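Local coordinates for protein type III effector NopAA (Sinorhizobium fredii USDA 257, PDB 6SDU) that hydrolyses xyloglucan as a secreted type III effector of a plant symbiont, through a glycoside hydrolase family 12 domain that binds cellobiose in its cleft, at residues 70-76 and 213-219; 104-108 and 227-232. All coordinates share one frame; numbering follows the deposited sequence.

Interaction 1: residues 70-76 and 213-219; sequences IKSYPHV and QYGVEIT
V76 and Y214 exchange both of their backbone bonds, V76 N to Y214 O and Y214 N to V76 O, each 2.9 Å, the mark of an antiparallel hydrogen-bonded pair. Further along, V216 N reaches P74 O over a longer 3.3 Å. Proline has no N-H to give, so P74 serves this edge through its carbonyl, while its CG rests on V216 CG1. G215 sits opposite H75, its CA only 3.2 Å from P74 O in a CA-H...O contact, a closeness suited to a residue without a side chain. H75 turns back on its own strand: ND1 donates almost straight to Y73 O at 2.9 Å, which fixes the ring's rotation. At the other end K71 N bonds to I218 O, I218 N to S72 O, and the S72 hydroxyl to Q48. The lysine chain, bent at chi2 (-59°) and chi4 (-56°), brings NZ to T219 O at 2.7 Å; G69 O and T67 O also accept from that ammonium. Y73 sends its hydroxyl to A107 O and lays CD1 3.5 Å from E217 CG. I70 CD1 flanks the E217 carboxylate. With neighbouring backbone groups paired and I70 and Y73 packed against it, E217 is probably steadied where OE2 binds the glucose O2.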
loop_
_atom_site.group_PDB
_atom_site.type_symbol
_atom_site.label_atom_id
_atom_site.label_comp_id
_atom_site.label_asym_id
_atom_site.label_seq_id
_atom_site.Cartn_x
_atom_site.Cartn_y
_atom_site.Cartn_z
ATOM N N ILE A 70 2.933 13.182 -0.569
ATOM C CA ILE A 70 1.949 12.336 0.103
ATOM C C ILE A 70 1.576 12.947 1.450
ATOM O O ILE A 70 2.452 13.310 2.246
ATOM C CB ILE A 70 2.509 10.910 0.249
ATOM C CG1 ILE A 70 2.599 10.274 -1.127
ATOM C CG2 ILE A 70 1.638 10.016 1.114
ATOM C CD1 ILE A 70 3.355 9.046 -1.084
ATOM N N LYS A 71 0.269 13.082 1.711
ATOM C CA LYS A 71 -0.195 13.667 2.966
ATOM C C LYS A 71 -0.572 12.628 4.004
ATOM O O LYS A 71 -0.441 12.898 5.202
ATOM C CB LYS A 71 -1.422 14.581 2.758
ATOM C CG LYS A 71 -1.346 15.519 1.573
ATOM C CD LYS A 71 -0.154 16.431 1.688
ATOM C CE LYS A 71 -0.229 17.511 0.626
ATOM N NZ LYS A 71 -0.335 16.989 -0.783
ATOM N N SER A 72 -1.038 11.450 3.585
ATOM C CA SER A 72 -1.603 10.513 4.531
ATOM C C SER A 72 -1.526 9.094 3.986
ATOM O O SER A 72 -1.405 8.870 2.776
ATOM C CB SER A 72 -3.051 10.900 4.826
ATOM O OG SER A 72 -3.844 10.734 3.654
ATOM N N TYR A 73 -1.566 8.134 4.902
ATOM C CA TYR A 73 -1.686 6.718 4.556
ATOM C C TYR A 73 -2.602 6.045 5.564
ATOM O O TYR A 73 -2.141 5.307 6.446
ATOM C CB TYR A 73 -0.319 6.029 4.505
ATOM C CG TYR A 73 -0.351 4.556 4.047
ATOM C CD1 TYR A 73 -0.951 4.180 2.844
ATOM C CD2 TYR A 73 0.239 3.552 4.819
ATOM C CE1 TYR A 73 -0.970 2.842 2.424
ATOM C CE2 TYR A 73 0.227 2.208 4.414
ATOM C CZ TYR A 73 -0.377 1.856 3.222
ATOM O OH TYR A 73 -0.397 0.519 2.834
ATOM N N PRO A 74 -3.911 6.312 5.491
ATOM C CA PRO A 74 -4.862 5.516 6.286
ATOM C C PRO A 74 -4.753 4.047 5.903
ATOM O O PRO A 74 -4.764 3.694 4.715
ATOM C CB PRO A 74 -6.230 6.084 5.889
ATOM C CG PRO A 74 -6.003 6.768 4.578
ATOM C CD PRO A 74 -4.597 7.314 4.659
ATOM N N HIS A 75 -4.631 3.178 6.899
ATOM C CA HIS A 75 -4.396 1.794 6.514
ATOM C C HIS A 75 -4.806 0.848 7.619
ATOM O O HIS A 75 -4.934 1.226 8.782
ATOM C CB HIS A 75 -2.939 1.555 6.149
ATOM C CG HIS A 75 -2.009 1.644 7.317
ATOM N ND1 HIS A 75 -1.503 2.843 7.770
ATOM C CD2 HIS A 75 -1.472 0.684 8.107
ATOM C CE1 HIS A 75 -0.696 2.620 8.792
ATOM N NE2 HIS A 75 -0.672 1.322 9.026
ATOM N N VAL A 76 -4.996 -0.397 7.212
ATOM C CA VAL A 76 -5.194 -1.543 8.080
ATOM C C VAL A 76 -3.876 -2.315 8.070
ATOM O O VAL A 76 -3.147 -2.282 7.075
ATOM C CB VAL A 76 -6.381 -2.385 7.568
ATOM C CG1 VAL A 76 -6.120 -2.842 6.122
ATOM C CG2 VAL A 76 -6.687 -3.596 8.478
ATOM N N GLN A 213 0.450 -4.437 5.358
ATOM C CA GLN A 213 -0.460 -3.294 5.457
ATOM C C GLN A 213 -1.229 -3.067 4.155
ATOM O O GLN A 213 -0.774 -3.454 3.072
ATOM C CB GLN A 213 0.301 -2.018 5.830
ATOM C CG GLN A 213 1.070 -2.138 7.113
ATOM C CD GLN A 213 1.966 -0.944 7.417
ATOM O OE1 GLN A 213 2.226 -0.083 6.565
ATOM N NE2 GLN A 213 2.465 -0.905 8.638
ATOM N N TYR A 214 -2.407 -2.441 4.265
ATOM C CA TYR A 214 -3.184 -2.063 3.090
ATOM C C TYR A 214 -3.949 -0.764 3.341
ATOM O O TYR A 214 -4.611 -0.622 4.371
ATOM C CB TYR A 214 -4.163 -3.174 2.679
ATOM C CG TYR A 214 -4.682 -3.016 1.265
ATOM C CD1 TYR A 214 -3.833 -3.159 0.168
ATOM C CD2 TYR A 214 -6.028 -2.719 1.020
ATOM C CE1 TYR A 214 -4.319 -3.026 -1.146
ATOM C CE2 TYR A 214 -6.523 -2.580 -0.285
ATOM C CZ TYR A 214 -5.665 -2.724 -1.362
ATOM O OH TYR A 214 -6.156 -2.577 -2.656
ATOM N N GLY A 215 -3.890 0.150 2.378
ATOM C CA GLY A 215 -4.572 1.426 2.524
ATOM C C GLY A 215 -4.390 2.272 1.287
ATOM O O GLY A 215 -4.216 1.734 0.192
ATOM N N VAL A 216 -4.487 3.598 1.449
ATOM C CA VAL A 216 -4.321 4.526 0.333
ATOM C C VAL A 216 -3.356 5.652 0.719
ATOM O O VAL A 216 -3.528 6.313 1.756
ATOM C CB VAL A 216 -5.692 5.065 -0.159
ATOM C CG1 VAL A 216 -6.467 5.736 0.939
ATOM C CG2 VAL A 216 -5.546 5.979 -1.374
ATOM N N GLU A 217 -2.333 5.873 -0.117
ATOM C CA GLU A 217 -1.438 7.019 0.040
ATOM C C GLU A 217 -2.066 8.176 -0.724
ATOM O O GLU A 217 -2.102 8.144 -1.960
ATOM C CB GLU A 217 -0.056 6.716 -0.533
ATOM C CG GLU A 217 0.725 5.595 0.169
ATOM C CD GLU A 217 2.109 5.382 -0.428
ATOM O OE1 GLU A 217 2.217 5.173 -1.676
ATOM O OE2 GLU A 217 3.086 5.427 0.350
ATOM N N ILE A 218 -2.548 9.201 -0.018
ATOM C CA ILE A 218 -3.268 10.300 -0.659
ATOM C C ILE A 218 -2.331 11.481 -0.853
ATOM O O ILE A 218 -1.801 12.048 0.110
ATOM C CB ILE A 218 -4.506 10.708 0.145
ATOM C CG1 ILE A 218 -5.400 9.500 0.350
ATOM C CG2 ILE A 218 -5.276 11.843 -0.581
ATOM C CD1 ILE A 218 -6.524 9.756 1.270
ATOM N N THR A 219 -2.150 11.876 -2.106
ATOM C CA THR A 219 -1.432 13.104 -2.380
ATOM C C THR A 219 -2.403 14.273 -2.518
ATOM O O THR A 219 -2.151 15.353 -1.978
ATOM C CB THR A 219 -0.530 12.928 -3.614
ATOM O OG1 THR A 219 0.556 12.047 -3.269
ATOM C CG2 THR A 219 0.057 14.271 -4.080
#

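Interaction 2: residues 104-108 and 227-232; sequences WDVAY and FNFNNW
The beta-sandwich, the jelly-roll fold of glycoside hydrolase family 12, is closed here by side chains alone: strands 104-108 and 227-232 belong to its two different sheets, their axes 11.0 Å apart and inclined by 22°. Large aromatic side chains suit such a gap because they reach across it with mostly apolar surface; of the polar atoms they bring, the indole N-H of W104 is engaged by G101 O, which helps to hold that ring in place. W104 and F227 form a T-shaped pair, the phenyl edge directed at the indole face with the planes at 87°; F227 CE2 stands 3.7 Å from W104 CD2, over the middle of the ring system. V106, branched and compact, faces the two phenyl rings with a methyl for each: with CG1 anti to its backbone N (chi1 179°), that methyl meets F229 CE1 at the phenyl edge, 3.9 Å away, and CG2 turns more loosely to F227. W58 stacks on F229. Beyond the classic beta bulge that N230 and N231 form opposite N95, W232 resumes the inward direction and meets Y108 obliquely. The Y108 hydroxyl is hydrogen-bonded with S92 OG, while Y108 CE1 lies at the edge of the W232 indole, close to its plane, 3.4 Å from NE1 and 3.8 Å from CZ2.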
loop_
_atom_site.group_PDB
_atom_site.type_symbol
_atom_site.label_atom_id
_atom_site.label_comp_id
_atom_site.label_asym_id
_atom_site.label_seq_id
_atom_site.Cartn_x
_atom_site.Cartn_y
_atom_site.Cartn_z
ATOM N N TRP A 104 -3.599 9.705 -5.896
ATOM C CA TRP A 104 -3.511 8.689 -4.851
ATOM C C TRP A 104 -3.139 7.337 -5.451
ATOM O O TRP A 104 -3.174 7.121 -6.667
ATOM C CB TRP A 104 -4.828 8.583 -4.062
ATOM C CG TRP A 104 -6.054 8.549 -4.945
ATOM C CD1 TRP A 104 -6.853 9.607 -5.267
ATOM C CD2 TRP A 104 -6.615 7.408 -5.623
ATOM N NE1 TRP A 104 -7.869 9.197 -6.096
ATOM C CE2 TRP A 104 -7.743 7.854 -6.329
ATOM C CE3 TRP A 104 -6.267 6.055 -5.702
ATOM C CZ2 TRP A 104 -8.537 6.988 -7.107
ATOM C CZ3 TRP A 104 -7.048 5.206 -6.459
ATOM C CH2 TRP A 104 -8.164 5.670 -7.158
ATOM N N ASP A 105 -2.762 6.427 -4.567
ATOM C CA ASP A 105 -2.505 5.056 -4.954
ATOM C C ASP A 105 -2.969 4.168 -3.813
ATOM O O ASP A 105 -2.694 4.457 -2.654
ATOM C CB ASP A 105 -1.038 4.839 -5.301
ATOM C CG ASP A 105 -0.093 5.205 -4.164
ATOM O OD1 ASP A 105 0.250 4.306 -3.345
ATOM O OD2 ASP A 105 0.343 6.376 -4.117
ATOM N N VAL A 106 -3.789 3.173 -4.139
ATOM C CA VAL A 106 -4.219 2.163 -3.188
ATOM C C VAL A 106 -3.138 1.088 -3.218
ATOM O O VAL A 106 -2.838 0.549 -4.289
ATOM C CB VAL A 106 -5.598 1.594 -3.575
ATOM C CG1 VAL A 106 -6.033 0.525 -2.599
ATOM C CG2 VAL A 106 -6.635 2.717 -3.601
ATOM N N ALA A 107 -2.524 0.786 -2.071
ATOM C CA ALA A 107 -1.380 -0.124 -2.126
ATOM C C ALA A 107 -1.265 -1.013 -0.896
ATOM O O ALA A 107 -1.610 -0.605 0.218
ATOM C CB ALA A 107 -0.065 0.660 -2.264
ATOM N N TYR A 108 -0.709 -2.222 -1.117
ATOM C CA TYR A 108 -0.180 -3.057 -0.049
ATOM C C TYR A 108 1.145 -2.452 0.389
ATOM O O TYR A 108 1.908 -1.946 -0.442
ATOM C CB TYR A 108 0.079 -4.493 -0.534
ATOM C CG TYR A 108 -1.139 -5.358 -0.495
ATOM C CD1 TYR A 108 -1.538 -5.971 0.685
ATOM C CD2 TYR A 108 -1.925 -5.519 -1.625
ATOM C CE1 TYR A 108 -2.680 -6.752 0.732
ATOM C CE2 TYR A 108 -3.068 -6.304 -1.593
ATOM C CZ TYR A 108 -3.447 -6.902 -0.405
ATOM O OH TYR A 108 -4.582 -7.675 -0.349
ATOM N N PHE A 227 -13.017 6.322 0.152
ATOM C CA PHE A 227 -12.466 5.012 -0.199
ATOM C C PHE A 227 -13.089 3.969 0.712
ATOM O O PHE A 227 -12.984 4.082 1.933
ATOM C CB PHE A 227 -10.936 4.984 -0.049
ATOM C CG PHE A 227 -10.210 5.983 -0.916
ATOM C CD1 PHE A 227 -10.108 7.309 -0.523
ATOM C CD2 PHE A 227 -9.609 5.590 -2.109
ATOM C CE1 PHE A 227 -9.423 8.228 -1.305
ATOM C CE2 PHE A 227 -8.934 6.504 -2.897
ATOM C CZ PHE A 227 -8.858 7.829 -2.504
ATOM N N ASN A 228 -13.759 2.975 0.133
ATOM C CA ASN A 228 -14.372 1.900 0.900
ATOM C C ASN A 228 -13.608 0.599 0.681
ATOM O O ASN A 228 -13.404 0.172 -0.465
ATOM C CB ASN A 228 -15.840 1.680 0.514
ATOM C CG ASN A 228 -16.715 2.869 0.832
ATOM O OD1 ASN A 228 -16.798 3.296 1.979
ATOM N ND2 ASN A 228 -17.404 3.392 -0.180
ATOM N N PHE A 229 -13.243 -0.061 1.770
ATOM C CA PHE A 229 -12.575 -1.349 1.679
ATOM C C PHE A 229 -13.623 -2.310 2.218
ATOM O O PHE A 229 -13.742 -2.513 3.430
ATOM C CB PHE A 229 -11.250 -1.341 2.451
ATOM C CG PHE A 229 -10.265 -0.314 1.927
ATOM C CD1 PHE A 229 -9.409 -0.619 0.880
ATOM C CD2 PHE A 229 -10.227 0.966 2.451
ATOM C CE1 PHE A 229 -8.508 0.333 0.386
ATOM C CE2 PHE A 229 -9.339 1.936 1.946
ATOM C CZ PHE A 229 -8.490 1.623 0.912
ATOM N N ASN A 230 -14.349 -2.946 1.295
ATOM C CA ASN A 230 -15.482 -3.773 1.693
ATOM C C ASN A 230 -15.016 -5.103 2.229
ATOM O O ASN A 230 -15.668 -5.684 3.106
ATOM C CB ASN A 230 -16.411 -4.040 0.510
ATOM C CG ASN A 230 -16.972 -2.788 -0.072
ATOM O OD1 ASN A 230 -17.404 -1.893 0.659
ATOM N ND2 ASN A 230 -17.004 -2.715 -1.402
ATOM N N ASN A 231 -13.883 -5.583 1.737
ATOM C CA ASN A 231 -13.281 -6.733 2.364
ATOM C C ASN A 231 -11.773 -6.577 2.326
ATOM O O ASN A 231 -11.224 -6.040 1.359
ATOM C CB ASN A 231 -13.708 -8.030 1.687
ATOM C CG ASN A 231 -13.088 -9.222 2.346
ATOM O OD1 ASN A 231 -13.323 -9.467 3.525
ATOM N ND2 ASN A 231 -12.249 -9.945 1.613
ATOM N N TRP A 232 -11.126 -7.003 3.413
ATOM C CA TRP A 232 -9.675 -7.147 3.473
ATOM C C TRP A 232 -9.365 -8.227 4.493
ATOM O O TRP A 232 -9.773 -8.112 5.651
ATOM C CB TRP A 232 -8.963 -5.838 3.848
ATOM C CG TRP A 232 -7.480 -5.934 3.551
ATOM C CD1 TRP A 232 -6.898 -5.865 2.315
ATOM C CD2 TRP A 232 -6.400 -6.174 4.485
ATOM N NE1 TRP A 232 -5.539 -6.035 2.419
ATOM C CE2 TRP A 232 -5.205 -6.224 3.734
ATOM C CE3 TRP A 232 -6.327 -6.331 5.870
ATOM C CZ2 TRP A 232 -3.954 -6.403 4.322
ATOM C CZ3 TRP A 232 -5.082 -6.521 6.453
ATOM C CH2 TRP A 232 -3.914 -6.538 5.684
#

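The two contacts have centres about 9 Å apart and alternate along the chain: 70-76, 104-108, 213-219, then 227-232. Interaction 1 lies within the larger sheet, whereas interaction 2 runs from that sheet to the opposing one. Strand 208-218 joins them, lying between 72-83 and 103-112, so that E217 N bonds to D105 O and A107 N to G215 O. Y214 of the same strand turns into the sandwich interior, where it meets V106, Y108 and W232. One side of the sheet therefore carries E217 toward the bound sugar while the other helps to form the hydrophobic core, and the ligand cleft is built directly on the sandwich.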